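PDB 5COZ: regulatory protein YycH-like domain-containing protein from Eubacterium rectale, which is of unknown function but contains a YycH-like regulatory domain and is probably exported as a lipoprotein. Local coordinates for residues 41-46 with 285-290; 55-60 with 274-279; 226-231 with 322-327; 328-331 with 337-340. All coordinates share one frame; numbering follows the deposited sequence.

Interaction 1. Residues 41-46 with 285-290; sequences DKLNID and DKLKKY
L43 meets helix 276-288 through a single methyl, CD2, which lies against both L287 and K288 near the C-terminal part of the helix. The contact between the two segments is apolar. CD2 of L43 approaches CG of K288 to 3.9 Å and CB of L287 to 4.2 Å, so both neighbours offer methylene carbons close to the helix backbone. With CG of L43 turned opposite its own amide nitrogen (chi1 -180°), the leucine reaches out from strand 43-50 and crosses the extended K288 chain at about a right angle. L43 and L287 both also rest on I296 of strand 295-311, the parallel neighbour of strand 43-50, and L287 further packs on Y325.

No polar bond crosses between the segments; within 285-290, NZ of K289 folds back to D285, forming a salt bridge to OD2 at 3.5 Å and a hydrogen bond of 3.3 Å to D285 O, which it reaches from well above the carbonyl plane. K286 forms a salt bridge with D345 of strand 338-348.

Segment 285-290 sets leucine against the sheet while its lysines find carboxylates or extend outward. Adhesion rests on packing of two buried leucines and the stem of solvent-facing K288, without a directional bond.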
loop_
_atom_site.group_PDB
_atom_site.type_symbol
_atom_site.label_atom_id
_atom_site.label_comp_id
_atom_site.label_asym_id
_atom_site.label_seq_id
_atom_site.Cartn_x
_atom_site.Cartn_y
_atom_site.Cartn_z
ATOM N N ASP A 41 21.217 -18.540 12.583
ATOM C CA ASP A 41 20.282 -19.627 12.253
ATOM C C ASP A 41 18.810 -19.319 12.607
ATOM O O ASP A 41 17.947 -20.152 12.328
ATOM C CB ASP A 41 20.733 -20.958 12.876
ATOM C CG ASP A 41 20.859 -20.969 14.383
ATOM O OD1 ASP A 41 20.354 -20.027 15.029
ATOM O OD2 ASP A 41 21.463 -21.918 14.916
ATOM N N LYS A 42 18.515 -18.137 13.166
ATOM C CA LYS A 42 17.126 -17.775 13.476
ATOM C C LYS A 42 16.747 -16.432 12.845
ATOM O O LYS A 42 15.639 -15.966 13.074
ATOM C CB LYS A 42 16.923 -17.717 15.004
ATOM C CG LYS A 42 17.085 -19.082 15.689
ATOM C CD LYS A 42 16.690 -18.950 17.135
ATOM C CE LYS A 42 16.979 -20.140 18.007
ATOM N NZ LYS A 42 16.092 -20.178 19.200
ATOM N N LEU A 43 17.631 -15.846 12.016
ATOM C CA LEU A 43 17.404 -14.538 11.421
ATOM C C LEU A 43 17.985 -14.476 10.033
ATOM O O LEU A 43 19.203 -14.524 9.826
ATOM C CB LEU A 43 18.024 -13.468 12.352
ATOM C CG LEU A 43 17.917 -11.968 11.947
ATOM C CD1 LEU A 43 16.532 -11.534 11.647
ATOM C CD2 LEU A 43 18.479 -11.078 13.056
ATOM N N ASN A 44 17.074 -14.330 9.078
ATOM C CA ASN A 44 17.378 -14.286 7.673
ATOM C C ASN A 44 16.931 -12.957 7.050
ATOM O O ASN A 44 15.971 -12.338 7.534
ATOM C CB ASN A 44 16.632 -15.446 7.038
ATOM C CG ASN A 44 16.844 -15.605 5.580
ATOM O OD1 ASN A 44 17.940 -15.390 5.057
ATOM N ND2 ASN A 44 15.790 -15.992 4.905
ATOM N N ILE A 45 17.582 -12.556 5.982
ATOM C CA ILE A 45 17.189 -11.371 5.221
ATOM C C ILE A 45 16.923 -11.820 3.791
ATOM O O ILE A 45 17.809 -12.390 3.164
ATOM C CB ILE A 45 18.277 -10.270 5.274
ATOM C CG1 ILE A 45 18.537 -9.829 6.749
ATOM C CG2 ILE A 45 17.856 -9.077 4.384
ATOM C CD1 ILE A 45 19.688 -8.894 6.893
ATOM N N ASP A 46 15.721 -11.584 3.261
ATOM C CA ASP A 46 15.406 -11.879 1.846
ATOM C C ASP A 46 14.461 -10.771 1.449
ATOM O O ASP A 46 13.227 -10.915 1.480
ATOM C CB ASP A 46 14.814 -13.284 1.689
ATOM C CG ASP A 46 14.669 -13.731 0.251
ATOM O OD1 ASP A 46 14.959 -12.925 -0.656
ATOM O OD2 ASP A 46 14.262 -14.888 0.033
ATOM N N ASP A 285 20.175 -5.562 15.124
ATOM C CA ASP A 285 20.532 -5.596 16.537
ATOM C C ASP A 285 19.258 -5.732 17.391
ATOM O O ASP A 285 19.266 -6.478 18.373
ATOM C CB ASP A 285 21.329 -4.348 16.905
ATOM C CG ASP A 285 22.129 -4.483 18.183
ATOM O OD1 ASP A 285 22.924 -5.473 18.301
ATOM O OD2 ASP A 285 22.036 -3.569 19.034
ATOM N N LYS A 286 18.161 -5.060 16.983
ATOM C CA LYS A 286 16.885 -5.144 17.700
ATOM C C LYS A 286 16.286 -6.544 17.572
ATOM O O LYS A 286 15.898 -7.154 18.564
ATOM C CB LYS A 286 15.897 -4.099 17.144
ATOM C CG LYS A 286 14.503 -4.115 17.806
ATOM C CD LYS A 286 13.420 -4.767 16.927
ATOM C CE LYS A 286 12.029 -4.424 17.419
ATOM N NZ LYS A 286 10.976 -5.212 16.716
ATOM N N LEU A 287 16.183 -7.036 16.335
ATOM C CA LEU A 287 15.551 -8.323 16.046
ATOM C C LEU A 287 16.266 -9.473 16.713
ATOM O O LEU A 287 15.606 -10.419 17.115
ATOM C CB LEU A 287 15.455 -8.547 14.540
ATOM C CG LEU A 287 14.525 -7.559 13.783
ATOM C CD1 LEU A 287 14.598 -7.780 12.285
ATOM C CD2 LEU A 287 13.084 -7.664 14.260
ATOM N N LYS A 288 17.595 -9.375 16.909
ATOM C CA LYS A 288 18.338 -10.435 17.612
ATOM C C LYS A 288 17.829 -10.629 19.021
ATOM O O LYS A 288 17.943 -11.743 19.538
ATOM C CB LYS A 288 19.841 -10.114 17.650
ATOM C CG LYS A 288 20.559 -10.380 16.333
ATOM C CD LYS A 288 22.042 -9.962 16.500
ATOM C CE LYS A 288 22.898 -10.243 15.302
ATOM N NZ LYS A 288 24.318 -9.832 15.545
ATOM N N LYS A 289 17.258 -9.577 19.631
ATOM C CA LYS A 289 16.735 -9.604 21.010
ATOM C C LYS A 289 15.367 -10.268 21.100
ATOM O O LYS A 289 14.905 -10.547 22.220
ATOM C CB LYS A 289 16.605 -8.174 21.556
ATOM C CG LYS A 289 17.918 -7.394 21.672
ATOM C CD LYS A 289 17.606 -5.974 22.134
ATOM C CE LYS A 289 18.820 -5.095 22.274
ATOM N NZ LYS A 289 19.235 -4.523 20.971
ATOM N N TYR A 290 14.685 -10.439 19.957
ATOM C CA TYR A 290 13.320 -10.978 19.936
ATOM C C TYR A 290 13.289 -12.379 19.373
ATOM O O TYR A 290 12.220 -12.924 19.110
ATOM C CB TYR A 290 12.396 -10.042 19.160
ATOM C CG TYR A 290 12.129 -8.768 19.934
ATOM C CD1 TYR A 290 11.151 -8.721 20.925
ATOM C CD2 TYR A 290 12.916 -7.637 19.742
ATOM C CE1 TYR A 290 10.929 -7.563 21.674
ATOM C CE2 TYR A 290 12.687 -6.465 20.465
ATOM C CZ TYR A 290 11.703 -6.437 21.441
ATOM O OH TYR A 290 11.488 -5.286 22.171
#

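Interaction 2. Residues 55-60 with 274-279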
loop_
_atom_site.group_PDB
_atom_site.type_symbol
_atom_site.label_atom_id
_atom_site.label_comp_id
_atom_site.label_asym_id
_atom_site.label_seq_id
_atom_site.Cartn_x
_atom_site.Cartn_y
_atom_site.Cartn_z
ATOM N N THR A 55 15.282 11.182 -5.572
ATOM C CA THR A 55 16.411 11.546 -6.425
ATOM C C THR A 55 17.701 11.715 -5.643
ATOM O O THR A 55 18.771 11.821 -6.249
ATOM C CB THR A 55 16.117 12.826 -7.211
ATOM O OG1 THR A 55 15.842 13.875 -6.292
ATOM C CG2 THR A 55 14.953 12.671 -8.187
ATOM N N SER A 56 17.618 11.733 -4.305
ATOM C CA SER A 56 18.798 11.869 -3.471
ATOM C C SER A 56 18.438 11.564 -2.045
ATOM O O SER A 56 17.271 11.300 -1.738
ATOM C CB SER A 56 19.395 13.273 -3.582
ATOM O OG SER A 56 18.664 14.187 -2.793
ATOM N N TYR A 57 19.444 11.631 -1.162
ATOM C CA TYR A 57 19.202 11.433 0.267
ATOM C C TYR A 57 18.755 12.732 0.956
ATOM O O TYR A 57 18.483 12.715 2.159
ATOM C CB TYR A 57 20.451 10.891 0.953
ATOM C CG TYR A 57 20.824 9.471 0.584
ATOM C CD1 TYR A 57 20.073 8.390 1.038
ATOM C CD2 TYR A 57 21.966 9.204 -0.162
ATOM C CE1 TYR A 57 20.470 7.070 0.783
ATOM C CE2 TYR A 57 22.370 7.898 -0.430
ATOM C CZ TYR A 57 21.621 6.831 0.050
ATOM O OH TYR A 57 22.049 5.537 -0.157
ATOM N N TYR A 58 18.690 13.867 0.228
ATOM C CA TYR A 58 18.224 15.113 0.832
ATOM C C TYR A 58 16.725 15.187 0.659
ATOM O O TYR A 58 16.230 15.245 -0.485
ATOM C CB TYR A 58 18.902 16.306 0.164
ATOM C CG TYR A 58 20.305 16.490 0.682
ATOM C CD1 TYR A 58 21.361 15.736 0.177
ATOM C CD2 TYR A 58 20.573 17.380 1.717
ATOM C CE1 TYR A 58 22.661 15.900 0.659
ATOM C CE2 TYR A 58 21.867 17.549 2.209
ATOM C CZ TYR A 58 22.905 16.804 1.679
ATOM O OH TYR A 58 24.169 16.948 2.196
ATOM N N VAL A 59 15.993 15.098 1.776
ATOM C CA VAL A 59 14.538 14.954 1.748
ATOM C C VAL A 59 13.881 16.020 2.579
ATOM O O VAL A 59 14.326 16.322 3.707
ATOM C CB VAL A 59 14.143 13.540 2.265
ATOM C CG1 VAL A 59 12.626 13.332 2.305
ATOM C CG2 VAL A 59 14.789 12.454 1.415
ATOM N N LYS A 60 12.819 16.601 2.025
ATOM C CA LYS A 60 12.020 17.600 2.708
ATOM C C LYS A 60 11.056 16.991 3.699
ATOM O O LYS A 60 10.511 15.923 3.455
ATOM C CB LYS A 60 11.117 18.350 1.703
ATOM C CG LYS A 60 11.866 19.155 0.670
ATOM C CD LYS A 60 10.824 19.617 -0.376
ATOM C CE LYS A 60 11.386 20.601 -1.357
ATOM N NZ LYS A 60 11.579 21.937 -0.710
ATOM N N LEU A 274 19.556 9.015 6.573
ATOM C CA LEU A 274 20.524 7.947 6.731
ATOM C C LEU A 274 20.486 7.006 5.557
ATOM O O LEU A 274 19.412 6.751 4.995
ATOM C CB LEU A 274 20.165 7.145 7.997
ATOM C CG LEU A 274 20.440 7.839 9.327
ATOM C CD1 LEU A 274 19.828 7.052 10.473
ATOM C CD2 LEU A 274 21.957 8.025 9.540
ATOM N N HIS A 275 21.634 6.401 5.236
ATOM C CA HIS A 275 21.660 5.321 4.258
ATOM C C HIS A 275 20.964 4.128 4.890
ATOM O O HIS A 275 20.997 3.969 6.118
ATOM C CB HIS A 275 23.102 4.946 3.887
ATOM C CG HIS A 275 23.869 6.036 3.195
ATOM N ND1 HIS A 275 25.211 5.874 2.906
ATOM C CD2 HIS A 275 23.469 7.247 2.745
ATOM C CE1 HIS A 275 25.601 6.998 2.318
ATOM N NE2 HIS A 275 24.590 7.842 2.159
ATOM N N PRO A 276 20.399 3.223 4.088
ATOM C CA PRO A 276 19.659 2.104 4.700
ATOM C C PRO A 276 20.573 1.097 5.400
ATOM O O PRO A 276 20.084 0.305 6.218
ATOM C CB PRO A 276 18.873 1.496 3.533
ATOM C CG PRO A 276 19.644 1.923 2.274
ATOM C CD PRO A 276 20.212 3.285 2.617
ATOM N N SER A 277 21.902 1.149 5.150
ATOM C CA SER A 277 22.835 0.297 5.895
ATOM C C SER A 277 22.702 0.546 7.401
ATOM O O SER A 277 22.732 -0.405 8.188
ATOM C CB SER A 277 24.272 0.566 5.464
ATOM O OG SER A 277 24.529 1.963 5.460
ATOM N N SER A 278 22.590 1.832 7.789
ATOM C CA SER A 278 22.498 2.250 9.193
ATOM C C SER A 278 21.223 1.702 9.816
ATOM O O SER A 278 21.248 1.205 10.932
ATOM C CB SER A 278 22.523 3.772 9.300
ATOM O OG SER A 278 23.711 4.294 8.725
ATOM N N ILE A 279 20.131 1.713 9.052
ATOM C CA ILE A 279 18.845 1.193 9.507
ATOM C C ILE A 279 18.895 -0.319 9.628
ATOM O O ILE A 279 18.456 -0.850 10.662
ATOM C CB ILE A 279 17.737 1.645 8.545
ATOM C CG1 ILE A 279 17.692 3.181 8.446
ATOM C CG2 ILE A 279 16.367 1.031 8.931
ATOM C CD1 ILE A 279 17.447 3.924 9.773
#
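Y57, just ahead of strand 58-66, lays its ring over the imidazole of H275, one residue before helix 276-288. Its CB points toward the helix segment, and chi1 of -69° swings CG beside its own backbone N, which brings the ring in over the histidine. Contact tightens along the ring. CG of Y57 is 4.1 Å from CD2 of H275, whereas CE1 of Y57 lies 3.6 Å from the same carbon. On the other rim CE2 of Y57 comes within 3.4 Å of NE2 of H275. At CZ of Y57 the distance to CD2 of H275 falls to 3.3 Å. The result is an offset stack, with centroids 4.3 Å apart and planes inclined by 30°, in which CD2 of H275 sits above the outer part of the tyrosine ring. At the tip, OH of Y57 lies over one face of the imidazole near its rim and 4.0 Å from CD of P276, but its hydrogen bond goes to the backbone O of E25. ND1 of H275 is bonded to the carboxylate of D24. A leucine in place of Y57 would probably leave the imidazole without its stacking partner and the carbonyl of E25 without the phenol. Just before the tyrosine, S56 OG receives the amide of Y58 at 3.0 Å in an ST turn. Both rings therefore use their faces for one another and their polar atoms for adjacent residues after helix 16-22, so that three separate parts of the chain are joined by stacking and hydrogen bonding together.

Interaction 3. Residues 226-231 with 322-327; sequences SRCPEN and VVYYYQ
R227 and C228 press against Y324 and V322 where the loop between strand 223-224 and helix 232-235, which carries an ST turn at S226, meets strand 314-330 of the mixed sheet. As strand 223-224 belongs to the antiparallel sheet, the contact joins the protein's two sheets. No hydrogen bond links the two segments directly.

The polar part converges on carboxylates from other strands. The guanidinium of R227 forms salt bridges with E300, E304 and E188, and OH of Y324 is hydrogen-bonded to the same E304 oxygen that NH1 of R227 engages. Arginine and tyrosine are thus held together by a shared acceptor. A bend at chi3 of R227 (64°) turns its end nearer the strand, where NH1 comes within 3.8 Å of CE1 of Y324, the guanidinium and ring planes standing 73° apart. OH of Y324 also abuts CB of R227 in a van der Waals contact of 3.4 Å. Three acidic partners would probably favour the charged form of this buried arginine.

Within the loop, the amide of C228 donates to OG of S226 over 3.1 Å, closing the ST turn, and N231 caps the helix that follows.

Nonpolar packing completes the contact. The sulfur of C228 nestles against both methyls of V322, SG lying 3.7 Å from CG1 and 3.8 Å from CG2, and C228 also touches Y344 of strand 338-348. V322 serves two neighbours: its CG1, besides meeting the sulfur, stands 3.5 Å above the plane of the Y324 ring, displaced toward the rim.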
loop_
_atom_site.group_PDB
_atom_site.type_symbol
_atom_site.label_atom_id
_atom_site.label_comp_id
_atom_site.label_asym_id
_atom_site.label_seq_id
_atom_site.Cartn_x
_atom_site.Cartn_y
_atom_site.Cartn_z
ATOM N N SER A 226 3.126 6.571 3.588
ATOM C CA SER A 226 3.356 5.353 4.332
ATOM C C SER A 226 2.417 4.195 3.967
ATOM O O SER A 226 1.187 4.372 3.878
ATOM C CB SER A 226 3.242 5.672 5.817
ATOM O OG SER A 226 3.201 4.502 6.613
ATOM N N ARG A 227 3.028 3.017 3.788
ATOM C CA ARG A 227 2.350 1.747 3.533
ATOM C C ARG A 227 2.241 0.927 4.819
ATOM O O ARG A 227 1.895 -0.243 4.773
ATOM C CB ARG A 227 3.087 0.966 2.450
ATOM C CG ARG A 227 2.956 1.657 1.087
ATOM C CD ARG A 227 4.132 1.337 0.189
ATOM N NE ARG A 227 4.263 -0.072 -0.183
ATOM C CZ ARG A 227 5.325 -0.837 0.100
ATOM N NH1 ARG A 227 6.267 -0.399 0.925
ATOM N NH2 ARG A 227 5.432 -2.057 -0.417
ATOM N N CYS A 228 2.498 1.559 5.972
ATOM C CA CYS A 228 2.375 0.916 7.252
ATOM C C CYS A 228 0.912 0.639 7.587
ATOM O O CYS A 228 0.038 1.466 7.323
ATOM C CB CYS A 228 2.986 1.792 8.346
ATOM S SG CYS A 228 4.778 1.860 8.300
ATOM N N PRO A 229 0.680 -0.415 8.359
ATOM C CA PRO A 229 -0.653 -0.616 8.960
ATOM C C PRO A 229 -1.043 0.543 9.890
ATOM O O PRO A 229 -0.193 1.320 10.349
ATOM C CB PRO A 229 -0.438 -1.862 9.837
ATOM C CG PRO A 229 0.660 -2.620 9.132
ATOM C CD PRO A 229 1.608 -1.513 8.690
ATOM N N GLU A 230 -2.346 0.600 10.223
ATOM C CA GLU A 230 -2.849 1.580 11.185
ATOM C C GLU A 230 -2.032 1.502 12.483
ATOM O O GLU A 230 -1.846 0.410 13.054
ATOM C CB GLU A 230 -4.332 1.302 11.474
ATOM C CG GLU A 230 -4.936 2.305 12.443
ATOM C CD GLU A 230 -6.392 2.041 12.790
ATOM O OE1 GLU A 230 -7.099 1.420 11.966
ATOM O OE2 GLU A 230 -6.840 2.501 13.862
ATOM N N ASN A 231 -1.608 2.659 12.987
ATOM C CA ASN A 231 -0.864 2.757 14.238
ATOM C C ASN A 231 -1.139 4.146 14.781
ATOM O O ASN A 231 -0.348 5.085 14.641
ATOM C CB ASN A 231 0.639 2.508 14.032
ATOM C CG ASN A 231 1.427 2.482 15.328
ATOM O OD1 ASN A 231 0.939 2.860 16.401
ATOM N ND2 ASN A 231 2.718 2.190 15.232
ATOM N N VAL A 322 11.065 2.172 6.779
ATOM C CA VAL A 322 10.213 1.117 7.318
ATOM C C VAL A 322 10.877 -0.207 7.021
ATOM O O VAL A 322 11.304 -0.435 5.884
ATOM C CB VAL A 322 8.781 1.146 6.719
ATOM C CG1 VAL A 322 7.900 0.134 7.459
ATOM C CG2 VAL A 322 8.178 2.549 6.837
ATOM N N VAL A 323 10.956 -1.093 8.022
ATOM C CA VAL A 323 11.447 -2.449 7.828
ATOM C C VAL A 323 10.278 -3.389 8.049
ATOM O O VAL A 323 9.712 -3.443 9.132
ATOM C CB VAL A 323 12.634 -2.813 8.761
ATOM C CG1 VAL A 323 13.117 -4.250 8.504
ATOM C CG2 VAL A 323 13.777 -1.825 8.567
ATOM N N TYR A 324 9.927 -4.144 6.998
ATOM C CA TYR A 324 8.859 -5.129 7.067
ATOM C C TYR A 324 9.512 -6.475 7.246
ATOM O O TYR A 324 10.498 -6.773 6.546
ATOM C CB TYR A 324 8.021 -5.108 5.774
ATOM C CG TYR A 324 7.387 -3.761 5.495
ATOM C CD1 TYR A 324 8.038 -2.814 4.702
ATOM C CD2 TYR A 324 6.088 -3.479 5.915
ATOM C CE1 TYR A 324 7.428 -1.598 4.373
ATOM C CE2 TYR A 324 5.476 -2.263 5.601
ATOM C CZ TYR A 324 6.133 -1.347 4.798
ATOM O OH TYR A 324 5.547 -0.140 4.503
ATOM N N TYR A 325 8.998 -7.277 8.208
ATOM C CA TYR A 325 9.587 -8.577 8.439
ATOM C C TYR A 325 8.539 -9.564 8.879
ATOM O O TYR A 325 7.471 -9.171 9.325
ATOM C CB TYR A 325 10.733 -8.469 9.487
ATOM C CG TYR A 325 10.262 -8.142 10.892
ATOM C CD1 TYR A 325 10.080 -6.824 11.301
ATOM C CD2 TYR A 325 10.058 -9.152 11.834
ATOM C CE1 TYR A 325 9.675 -6.520 12.606
ATOM C CE2 TYR A 325 9.645 -8.862 13.131
ATOM C CZ TYR A 325 9.444 -7.545 13.508
ATOM O OH TYR A 325 9.054 -7.270 14.812
ATOM N N TYR A 326 8.879 -10.853 8.814
ATOM C CA TYR A 326 8.021 -11.917 9.310
ATOM C C TYR A 326 8.619 -12.536 10.550
ATOM O O TYR A 326 9.837 -12.652 10.641
ATOM C CB TYR A 326 7.892 -13.048 8.261
ATOM C CG TYR A 326 7.237 -12.628 6.983
ATOM C CD1 TYR A 326 5.865 -12.385 6.929
ATOM C CD2 TYR A 326 7.970 -12.540 5.799
ATOM C CE1 TYR A 326 5.244 -12.024 5.738
ATOM C CE2 TYR A 326 7.359 -12.167 4.596
ATOM C CZ TYR A 326 5.992 -11.924 4.572
ATOM O OH TYR A 326 5.364 -11.542 3.401
ATOM N N GLN A 327 7.772 -12.946 11.490
ATOM C CA GLN A 327 8.240 -13.732 12.617
ATOM C C GLN A 327 7.370 -14.966 12.725
ATOM O O GLN A 327 6.146 -14.875 12.703
ATOM C CB GLN A 327 8.265 -12.952 13.933
ATOM C CG GLN A 327 8.868 -13.780 15.071
ATOM C CD GLN A 327 9.143 -12.950 16.303
ATOM O OE1 GLN A 327 8.327 -12.114 16.703
ATOM N NE2 GLN A 327 10.313 -13.148 16.890
#

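Interaction 4. Residues 328-331 with 337-340; sequences NQLV and YTQK
Q329 and Q339 form the hydrogen-bonded pair at the end of an antiparallel beta hairpin built from strands 314-330 and 338-348. Q329 N to Q339 O and Q339 N to Q329 O both measure 2.9 Å. Two residues nearer the turn, past the non-hydrogen-bonded pair L330 and T338, V331 N donates to Y337 O at 3.0 Å. A side-chain bond lies diagonally over this ladder: OG1 of T338 donates to OD1 of N328 across 2.9 Å, the hydroxyl standing 40° above the amide's carbonyl plane. It gets there because chi1 of T338 (59°) holds OG1 between its own N and carbonyl carbon. Were N328 an alanine, the T338 hydroxyl is likely to lose this acceptor and be free to turn. K340, paired across from N328, makes a cation-pi contact with Y326, while NE2 of Q329 bonds to Q327 on its own strand.

Packing takes over toward the turn. CD1 of L330 lies 3.4 Å from O of Y337. V331 runs alongside Y337, and its CG2 touches two side chains of the opposite arm: it meets CG of Q339 at 3.6 Å and reaches the Y337 ring at its edge, near the ring plane, 3.5 Å from CD2.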
loop_
_atom_site.group_PDB
_atom_site.type_symbol
_atom_site.label_atom_id
_atom_site.label_comp_id
_atom_site.label_asym_id
_atom_site.label_seq_id
_atom_site.Cartn_x
_atom_site.Cartn_y
_atom_site.Cartn_z
ATOM N N ASN A 328 8.022 -16.104 12.903
ATOM C CA ASN A 328 7.361 -17.407 12.973
ATOM C C ASN A 328 7.004 -17.679 14.431
ATOM O O ASN A 328 7.793 -18.254 15.188
ATOM C CB ASN A 328 8.322 -18.444 12.393
ATOM C CG ASN A 328 7.663 -19.712 11.983
ATOM O OD1 ASN A 328 6.420 -19.813 11.945
ATOM N ND2 ASN A 328 8.484 -20.728 11.673
ATOM N N GLN A 329 5.832 -17.178 14.836
ATOM C CA GLN A 329 5.442 -17.183 16.241
ATOM C C GLN A 329 4.666 -18.416 16.663
ATOM O O GLN A 329 3.883 -18.958 15.893
ATOM C CB GLN A 329 4.611 -15.936 16.537
ATOM C CG GLN A 329 5.431 -14.657 16.389
ATOM C CD GLN A 329 4.675 -13.407 16.786
ATOM O OE1 GLN A 329 3.448 -13.425 17.022
ATOM N NE2 GLN A 329 5.411 -12.293 16.851
ATOM N N LEU A 330 4.868 -18.841 17.911
ATOM C CA LEU A 330 4.148 -19.972 18.462
ATOM C C LEU A 330 2.665 -19.576 18.689
ATOM O O LEU A 330 2.399 -18.519 19.262
ATOM C CB LEU A 330 4.832 -20.385 19.768
ATOM C CG LEU A 330 4.312 -21.633 20.445
ATOM C CD1 LEU A 330 4.556 -22.864 19.577
ATOM C CD2 LEU A 330 4.970 -21.785 21.797
ATOM N N VAL A 331 1.721 -20.396 18.208
ATOM C CA VAL A 331 0.276 -20.153 18.369
ATOM C C VAL A 331 -0.085 -20.383 19.846
ATOM O O VAL A 331 0.406 -21.344 20.445
ATOM C CB VAL A 331 -0.541 -21.048 17.399
ATOM C CG1 VAL A 331 -2.040 -21.030 17.722
ATOM C CG2 VAL A 331 -0.305 -20.607 15.962
ATOM N N TYR A 337 3.145 -25.690 17.115
ATOM C CA TYR A 337 2.541 -25.111 15.912
ATOM C C TYR A 337 2.787 -23.604 15.846
ATOM O O TYR A 337 2.548 -22.906 16.833
ATOM C CB TYR A 337 1.033 -25.399 15.849
ATOM C CG TYR A 337 0.411 -24.978 14.536
ATOM C CD1 TYR A 337 0.536 -25.765 13.397
ATOM C CD2 TYR A 337 -0.306 -23.790 14.432
ATOM C CE1 TYR A 337 -0.077 -25.403 12.198
ATOM C CE2 TYR A 337 -0.875 -23.392 13.224
ATOM C CZ TYR A 337 -0.760 -24.200 12.110
ATOM O OH TYR A 337 -1.343 -23.803 10.931
ATOM N N THR A 338 3.304 -23.125 14.698
ATOM C CA THR A 338 3.620 -21.707 14.512
ATOM C C THR A 338 2.852 -21.088 13.356
ATOM O O THR A 338 2.323 -21.792 12.476
ATOM C CB THR A 338 5.149 -21.520 14.261
ATOM O OG1 THR A 338 5.499 -22.265 13.093
ATOM C CG2 THR A 338 6.008 -21.989 15.433
ATOM N N GLN A 339 2.810 -19.753 13.357
ATOM C CA GLN A 339 2.197 -18.934 12.310
ATOM C C GLN A 339 3.157 -17.844 11.915
ATOM O O GLN A 339 3.763 -17.213 12.782
ATOM C CB GLN A 339 0.887 -18.302 12.796
ATOM C CG GLN A 339 -0.322 -19.196 12.610
ATOM C CD GLN A 339 -1.610 -18.447 12.865
ATOM O OE1 GLN A 339 -1.677 -17.522 13.693
ATOM N NE2 GLN A 339 -2.665 -18.848 12.168
ATOM N N LYS A 340 3.266 -17.596 10.612
ATOM C CA LYS A 340 4.147 -16.567 10.071
ATOM C C LYS A 340 3.444 -15.217 10.158
ATOM O O LYS A 340 2.503 -14.947 9.397
ATOM C CB LYS A 340 4.500 -16.943 8.626
ATOM C CG LYS A 340 5.566 -16.122 7.946
ATOM C CD LYS A 340 5.677 -16.673 6.540
ATOM C CE LYS A 340 6.482 -15.811 5.646
ATOM N NZ LYS A 340 6.472 -16.336 4.253
#

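All four contacts involve the mixed sheet of the protein. Interactions 1 and 2 use opposite ends of helix 276-288, their centres 23 Å apart, and the helix links both to interaction 3: I279 CG2 touches V323 CG2 at 3.9 Å, and L287 CD2 lies 3.7 Å from Y325 CZ. Interaction 3 continues along strand 314-330 into interaction 4, where Y326 CG and K340 CE are 3.5 Å apart. Interactions 2 and 4 are the most distant pair, with centres 34 Å apart. Only interaction 3 reaches across to a loop following a strand of the antiparallel sheet. The sodium ion is bound by Q208 and D210, which belong to none of these contacts.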